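Local coordinates for tryptophan--tRNA ligase (Aeropyrum pernix, PDB 3A04), which catalyses the ATP-dependent attachment of L-tryptophan to its cognate tRNA, releasing AMP and diphosphate, at residues 49-54 against 308-313. Sequence-based numbering, arbitrary orientation.
Sequences RGIIFG and MDLYHL
Arg49 reaches into the last turn of helix 304-313 and binds a backbone carbonyl there, where the helix widens into a pi-type turn. The contact joins this helix to the loop between helix 45-48 and strand 52-56, which adds to the Rossmann-fold sheet of this class I synthetase. Gly50, with positive phi, ends helix 45-48 in a Schellman motif. Arg49 NH1 donates to Leu310 O at 2.8 Å, with an N-H...O angle of 145°. The oxygen lies near the guanidinium plane, but the donor is tilted 31° from the carbonyl plane. NH1 also hydrogen-bonds to Met314 O, and NH2 forms a salt bridge with Asp317, so the group is held at the helix end from several points. Leu310 CD1 packs on Arg49 CD (3.8 Å), and its CD2 on Ile51 CD1 (4.1 Å). Ile51 makes a CH-pi contact: its CD1 sits over one face of the Tyr311 ring, 3.8 Å from the centroid. With CG1 anti to the carbonyl carbon (chi1 -71°) and the chain extended beyond it, CD1 reaches the ring. Tyr311 OH hydrogen-bonds to Lys247 O, and Lys247 is also backbone-paired with Ile51. Replacing Tyr311 by alanine would probably leave Lys247 O without this donor and strip the ring face from Ile51 CD1. Ile51 CG2 lies on the same side of the ring, just beyond its rim, 3.4 Å from Tyr311 CE2.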
loop_
_atom_site.group_PDB
_atom_site.type_symbol
_atom_site.label_atom_id
_atom_site.label_comp_id
_atom_site.label_asym_id
_atom_site.label_seq_id
_atom_site.Cartn_x
_atom_site.Cartn_y
_atom_site.Cartn_z
ATOM N N ARG A 49 36.942 12.213 10.573
ATOM C CA ARG A 49 37.585 12.242 9.253
ATOM C C ARG A 49 36.807 12.956 8.192
ATOM O O ARG A 49 37.241 13.041 7.011
ATOM C CB ARG A 49 37.962 10.830 8.821
ATOM C CG ARG A 49 39.036 10.253 9.711
ATOM C CD ARG A 49 39.216 8.739 9.457
ATOM N NE ARG A 49 40.081 8.210 10.491
ATOM C CZ ARG A 49 40.654 7.011 10.494
ATOM N NH1 ARG A 49 40.488 6.136 9.478
ATOM N NH2 ARG A 49 41.425 6.697 11.540
ATOM N N GLY A 50 35.628 13.463 8.595
ATOM C CA GLY A 50 34.812 14.187 7.635
ATOM C C GLY A 50 34.200 13.268 6.604
ATOM O O GLY A 50 33.738 13.724 5.583
ATOM N N ILE A 51 34.157 11.950 6.882
ATOM C CA ILE A 51 33.427 11.048 5.958
ATOM C C ILE A 51 31.915 11.290 6.194
ATOM O O ILE A 51 31.120 11.312 5.269
ATOM C CB ILE A 51 33.780 9.562 6.256
ATOM C CG1 ILE A 51 35.246 9.350 5.781
ATOM C CG2 ILE A 51 32.745 8.563 5.532
ATOM C CD1 ILE A 51 35.947 8.065 6.332
ATOM N N ILE A 52 31.546 11.446 7.437
ATOM C CA ILE A 52 30.225 12.033 7.746
ATOM C C ILE A 52 30.360 13.548 7.678
ATOM O O ILE A 52 30.869 14.166 8.588
ATOM C CB ILE A 52 29.783 11.563 9.092
ATOM C CG1 ILE A 52 29.590 10.007 9.022
ATOM C CG2 ILE A 52 28.382 12.153 9.445
ATOM C CD1 ILE A 52 29.298 9.518 10.388
ATOM N N PHE A 53 29.950 14.131 6.569
ATOM C CA PHE A 53 30.316 15.539 6.297
ATOM C C PHE A 53 29.140 16.552 6.504
ATOM O O PHE A 53 29.361 17.789 6.570
ATOM C CB PHE A 53 30.789 15.674 4.877
ATOM C CG PHE A 53 29.744 15.395 3.849
ATOM C CD1 PHE A 53 28.875 16.416 3.398
ATOM C CD2 PHE A 53 29.628 14.118 3.301
ATOM C CE1 PHE A 53 27.921 16.136 2.405
ATOM C CE2 PHE A 53 28.717 13.844 2.338
ATOM C CZ PHE A 53 27.843 14.852 1.867
ATOM N N GLY A 54 27.902 16.019 6.604
ATOM C CA GLY A 54 26.718 16.878 6.573
ATOM C C GLY A 54 25.656 16.409 7.545
ATOM O O GLY A 54 25.687 15.229 8.022
ATOM N N MET A 308 40.091 2.366 1.642
ATOM C CA MET A 308 39.791 1.235 2.522
ATOM C C MET A 308 40.410 1.483 3.921
ATOM O O MET A 308 39.796 1.212 4.940
ATOM C CB MET A 308 40.420 -0.068 1.963
ATOM C CG MET A 308 39.555 -0.771 0.901
ATOM S SD MET A 308 38.009 -1.477 1.547
ATOM C CE MET A 308 38.483 -2.870 2.571
ATOM N N ASP A 309 41.674 1.930 3.980
ATOM C CA ASP A 309 42.277 2.281 5.303
ATOM C C ASP A 309 41.514 3.377 6.022
ATOM O O ASP A 309 41.243 3.300 7.199
ATOM C CB ASP A 309 43.739 2.786 5.084
ATOM C CG ASP A 309 44.689 1.658 4.697
ATOM O OD1 ASP A 309 44.387 0.502 5.009
ATOM O OD2 ASP A 309 45.711 1.934 4.055
ATOM N N LEU A 310 41.139 4.411 5.272
ATOM C CA LEU A 310 40.478 5.574 5.876
ATOM C C LEU A 310 39.029 5.248 6.386
ATOM O O LEU A 310 38.587 5.761 7.453
ATOM C CB LEU A 310 40.412 6.681 4.780
ATOM C CG LEU A 310 40.011 8.061 5.366
ATOM C CD1 LEU A 310 41.151 8.796 6.167
ATOM C CD2 LEU A 310 39.424 8.868 4.235
ATOM N N TYR A 311 38.293 4.407 5.627
ATOM C CA TYR A 311 36.855 4.179 5.930
ATOM C C TYR A 311 36.682 3.034 6.916
ATOM O O TYR A 311 35.695 3.024 7.648
ATOM C CB TYR A 311 36.056 3.827 4.664
ATOM C CG TYR A 311 35.533 4.982 3.899
ATOM C CD1 TYR A 311 36.406 5.871 3.304
ATOM C CD2 TYR A 311 34.145 5.233 3.817
ATOM C CE1 TYR A 311 35.929 7.004 2.596
ATOM C CE2 TYR A 311 33.660 6.327 3.091
ATOM C CZ TYR A 311 34.563 7.188 2.477
ATOM O OH TYR A 311 34.147 8.278 1.765
ATOM N N HIS A 312 37.628 2.092 6.920
ATOM C CA HIS A 312 37.519 0.826 7.691
ATOM C C HIS A 312 38.743 0.304 8.399
ATOM O O HIS A 312 38.637 -0.100 9.539
ATOM C CB HIS A 312 37.062 -0.321 6.765
ATOM C CG HIS A 312 35.776 -0.007 6.057
ATOM N ND1 HIS A 312 34.566 -0.060 6.711
ATOM C CD2 HIS A 312 35.522 0.432 4.795
ATOM C CE1 HIS A 312 33.602 0.282 5.860
ATOM N NE2 HIS A 312 34.160 0.597 4.696
ATOM N N LEU A 313 39.844 0.132 7.675
ATOM C CA LEU A 313 40.918 -0.807 8.179
ATOM C C LEU A 313 41.844 -0.202 9.261
ATOM O O LEU A 313 42.462 -0.943 10.057
ATOM C CB LEU A 313 41.779 -1.354 7.004
ATOM C CG LEU A 313 41.010 -2.120 5.930
ATOM C CD1 LEU A 313 41.922 -2.514 4.733
ATOM C CD2 LEU A 313 40.117 -3.289 6.572
#